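Local coordinates for protein transport protein HOFQ (PDB 2Y3M) that binds DNA through its extra-membranous domains and, as a secretin-family competence protein, probably takes part in DNA uptake across the outer membrane, at residues V49-D52 / Q53-S57; S155-N158 / I159-I163. One frame throughout, in Å; residues are numbered along the deposited sequence.

Interaction 1: V49-D52 / Q53-S57; sequences VDLD and QLFRS
Three backbone hydrogen bonds tie 49-52 to 53-57 and open the first turns of helix 51-63: Leu54 N to Asp50 O, Phe55 N to Leu51 O (3.0 Å, the straightest of the three at 163°) and Arg56 N to Asp52 O. Asp50 holds the N-cap position of this helix, yet its carboxylate makes no capping bond; its CB instead lies 3.8 Å from CB of Gln53. The main side-chain contact is the i to i+4 pair Leu51 and Phe55. With CG of Leu51 trans to its own nitrogen (chi1 -175°), the isopropyl end turns forward along the helix toward Phe55, and CD1 settles over one face of its ring, displaced toward the rim. This is a CH-pi contact, CD1 standing 4.2 Å from the ring centroid, while Leu51 CG touches Phe55 CE2 at 3.8 Å. Leu51 CD1 also reaches CD2 of Leu54 at 4.3 Å, which makes a small apolar patch on one side of the turn. The second subunit covers that patch: its Phe140 packs on Leu51, its Phe8 on Leu54 and its Ile72 on Phe55. Within the chain, Leu54 leans on Leu46 and Asn48 of strand 42-48. On the polar side, OE1 of Gln53 lies 4.0 Å above the guanidinium plane of Arg56, over its centre. Asp52 bends its carboxylate back to the main chain, where OD1 accepts a weak, strongly bent bond from Gln53 N at 2.7 Å.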
# COMPACT_ATOMS: atom_id res chain seq x y z
N VAL B 49 23.08 -6.69 -0.72
CA VAL B 49 24.10 -7.74 -0.97
C VAL B 49 23.57 -9.12 -0.59
O VAL B 49 24.02 -10.14 -1.13
CB VAL B 49 25.46 -7.45 -0.25
CG1 VAL B 49 26.11 -6.18 -0.79
CG2 VAL B 49 25.30 -7.37 1.26
N ASP B 50 22.61 -9.16 0.34
CA ASP B 50 21.93 -10.39 0.73
C ASP B 50 20.54 -10.44 0.11
O ASP B 50 19.80 -9.45 0.14
CB ASP B 50 21.80 -10.47 2.25
CG ASP B 50 23.04 -11.04 2.92
OD1 ASP B 50 23.55 -12.09 2.47
OD2 ASP B 50 23.50 -10.46 3.92
N LEU B 51 20.19 -11.60 -0.45
CA LEU B 51 18.87 -11.82 -1.02
C LEU B 51 17.74 -11.83 0.02
O LEU B 51 16.68 -11.23 -0.21
CB LEU B 51 18.83 -13.10 -1.86
CG LEU B 51 17.54 -13.41 -2.63
CD1 LEU B 51 17.12 -12.23 -3.51
CD2 LEU B 51 17.68 -14.67 -3.47
N ASP B 52 17.95 -12.51 1.14
CA ASP B 52 16.93 -12.62 2.19
C ASP B 52 16.62 -11.25 2.80
O ASP B 52 15.48 -10.97 3.17
CB ASP B 52 17.34 -13.62 3.28
CG ASP B 52 18.59 -13.18 4.05
OD1 ASP B 52 19.42 -12.43 3.49
OD2 ASP B 52 18.74 -13.59 5.22
N GLN B 53 17.65 -10.42 2.88
CA GLN B 53 17.53 -9.08 3.43
C GLN B 53 16.78 -8.17 2.45
O GLN B 53 16.00 -7.31 2.87
CB GLN B 53 18.91 -8.52 3.78
CG GLN B 53 18.92 -7.57 4.97
CD GLN B 53 18.81 -8.27 6.32
OE1 GLN B 53 18.72 -9.50 6.39
NE2 GLN B 53 18.82 -7.49 7.39
N LEU B 54 16.99 -8.39 1.15
CA LEU B 54 16.23 -7.70 0.12
C LEU B 54 14.73 -8.04 0.22
O LEU B 54 13.89 -7.13 0.19
CB LEU B 54 16.77 -8.03 -1.28
CG LEU B 54 16.10 -7.34 -2.49
CD1 LEU B 54 16.38 -5.84 -2.52
CD2 LEU B 54 16.54 -7.98 -3.80
N PHE B 55 14.40 -9.33 0.35
CA PHE B 55 13.01 -9.79 0.49
C PHE B 55 12.31 -9.14 1.68
O PHE B 55 11.13 -8.76 1.58
CB PHE B 55 12.93 -11.31 0.63
CG PHE B 55 13.14 -12.07 -0.66
CD1 PHE B 55 12.70 -11.56 -1.88
CD2 PHE B 55 13.74 -13.33 -0.64
CE1 PHE B 55 12.89 -12.28 -3.07
CE2 PHE B 55 13.93 -14.05 -1.82
CZ PHE B 55 13.50 -13.52 -3.03
N ARG B 56 13.03 -9.03 2.79
CA ARG B 56 12.50 -8.42 4.01
C ARG B 56 12.22 -6.93 3.82
O ARG B 56 11.22 -6.42 4.32
CB ARG B 56 13.43 -8.67 5.19
CG ARG B 56 13.22 -10.03 5.84
CD ARG B 56 14.46 -10.53 6.57
NE ARG B 56 14.80 -9.71 7.73
CZ ARG B 56 15.47 -10.15 8.79
NH1 ARG B 56 15.87 -11.42 8.86
NH2 ARG B 56 15.74 -9.32 9.79
N SER B 57 13.10 -6.25 3.08
CA SER B 57 12.90 -4.86 2.72
C SER B 57 11.63 -4.71 1.89
O SER B 57 10.86 -3.78 2.11
CB SER B 57 14.10 -4.31 1.94
OG SER B 57 15.19 -4.04 2.79

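Interaction 2: S155-N158 / I159-I163; sequences SVRN and IKKLI
Helix 153-166, the last helix of the modelled chain, lies in the region matched to the bacterial type II/III secretion system short domain, and 155-158 with 159-163 form its middle turns. Four successive i to i+4 bonds run through it: Ile159 N to Ser155 O, Lys160 N to Val156 O, Lys161 N to Arg157 O and Leu162 N to Asn158 O, the last being the shortest at 2.8 Å. On the outer surface Arg157 and Lys161 run alongside each other and point the same way. The arginine is extended from CG to NE, and CD of Lys161 sits over one face of its guanidinium, toward the rim and 3.7 Å from NH1. Bends at chi3 and chi4 turn the lysine chain beyond that methylene, leaving NZ of Lys161 4.7 Å from Arg157 NH2; the two like charges are near but not in contact. The guanidinium is also held at its edge, since NH1 donates to OD1 of the adjacent Asn158 at 2.8 Å. That acceptor lies only 6° out of the guanidinium plane, although the N-H is bent (137°), so the amide, with the lysine methylene over one face, probably limits how the group can turn. Toward the interior, Ile159 sends CD1 back to Ser155, 3.5 Å from its OG; this hydroxyl is hydrogen-bonded to Asp151 OD2. The buried side of the helix rests on the sheet, Val156 against Ala108 of strand 106-111 and Ile159 against Ile149 of strand 146-151. Ile163 reaches both of these strands, at Ile110 and Leu147, and also Val120 and Leu124 of helix 117-125, with Leu162 touching Leu124 as well.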
# COMPACT_ATOMS: atom_id res chain seq x y z
N SER B 155 -33.03 21.39 15.56
CA SER B 155 -32.31 20.17 15.23
C SER B 155 -31.01 20.03 16.04
O SER B 155 -30.79 18.99 16.68
CB SER B 155 -32.02 20.11 13.74
OG SER B 155 -31.39 18.90 13.39
N VAL B 156 -30.18 21.07 16.04
CA VAL B 156 -28.94 21.05 16.81
C VAL B 156 -29.24 20.75 18.28
O VAL B 156 -28.61 19.87 18.88
CB VAL B 156 -28.13 22.39 16.68
CG1 VAL B 156 -26.97 22.43 17.69
CG2 VAL B 156 -27.61 22.57 15.26
N ARG B 157 -30.22 21.46 18.83
CA ARG B 157 -30.63 21.35 20.23
C ARG B 157 -30.96 19.91 20.67
O ARG B 157 -30.41 19.41 21.65
CB ARG B 157 -31.84 22.26 20.50
CG ARG B 157 -32.36 22.20 21.91
CD ARG B 157 -33.78 22.74 22.01
NE ARG B 157 -34.28 22.77 23.39
CZ ARG B 157 -34.95 21.78 23.98
NH1 ARG B 157 -35.21 20.66 23.32
NH2 ARG B 157 -35.35 21.91 25.24
N ASN B 158 -31.86 19.27 19.94
CA ASN B 158 -32.33 17.93 20.29
C ASN B 158 -31.31 16.82 20.05
O ASN B 158 -31.30 15.82 20.77
CB ASN B 158 -33.64 17.63 19.57
CG ASN B 158 -34.75 18.58 19.96
OD1 ASN B 158 -34.77 19.12 21.07
ND2 ASN B 158 -35.68 18.80 19.04
N ILE B 159 -30.47 16.99 19.04
CA ILE B 159 -29.45 15.99 18.74
C ILE B 159 -28.32 16.11 19.76
O ILE B 159 -27.80 15.09 20.23
CB ILE B 159 -28.93 16.10 17.30
CG1 ILE B 159 -30.05 15.70 16.34
CG2 ILE B 159 -27.70 15.22 17.09
CD1 ILE B 159 -29.86 16.23 14.96
N LYS B 160 -27.98 17.34 20.13
CA LYS B 160 -27.05 17.60 21.22
C LYS B 160 -27.56 16.93 22.50
O LYS B 160 -26.79 16.32 23.24
CB LYS B 160 -26.87 19.11 21.41
CG LYS B 160 -25.82 19.52 22.43
CD LYS B 160 -25.55 21.01 22.36
CE LYS B 160 -24.85 21.48 23.62
NZ LYS B 160 -24.36 22.88 23.51
N LYS B 161 -28.86 17.01 22.75
CA LYS B 161 -29.45 16.34 23.89
C LYS B 161 -29.37 14.82 23.75
O LYS B 161 -28.99 14.13 24.69
CB LYS B 161 -30.89 16.81 24.13
CG LYS B 161 -30.98 18.19 24.78
CD LYS B 161 -32.42 18.71 24.85
CE LYS B 161 -33.16 18.15 26.06
NZ LYS B 161 -32.67 18.74 27.34
N LEU B 162 -29.71 14.31 22.57
CA LEU B 162 -29.64 12.87 22.31
C LEU B 162 -28.22 12.31 22.47
O LEU B 162 -28.03 11.23 23.03
CB LEU B 162 -30.21 12.56 20.93
CG LEU B 162 -30.48 11.12 20.49
CD1 LEU B 162 -31.14 10.25 21.56
CD2 LEU B 162 -31.31 11.16 19.22
N ILE B 163 -27.23 13.07 21.99
CA ILE B 163 -25.83 12.65 22.06
C ILE B 163 -25.35 12.56 23.50
O ILE B 163 -24.65 11.62 23.87
CB ILE B 163 -24.92 13.58 21.23
CG1 ILE B 163 -25.13 13.31 19.74
CG2 ILE B 163 -23.45 13.40 21.62
CD1 ILE B 163 -24.63 14.41 18.83

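In the fold
From the N terminus the chain runs through strand 6-14, helix 18-26 and the hairpin 31-36/42-48 before interaction 1 begins helix 51-63 directly after that hairpin. Strand 67-76 then pairs with strand 6-14, and after an unmodelled gap come strand 106-111, helix 117-125, strands 137-141 and 146-151, and interaction 2 in helix 153-166. The two contacts are local and in series, neither nesting nor crossing, and each spans only neighbouring helical turns. The centres of interactions 1 and 2 are about 57 Å apart, on opposite sides of the chain's centre. Interaction 1 joins its helix to the two-stranded sheet and the second subunit; interaction 2 belongs to the helix packed on strands 106-111 and 146-151.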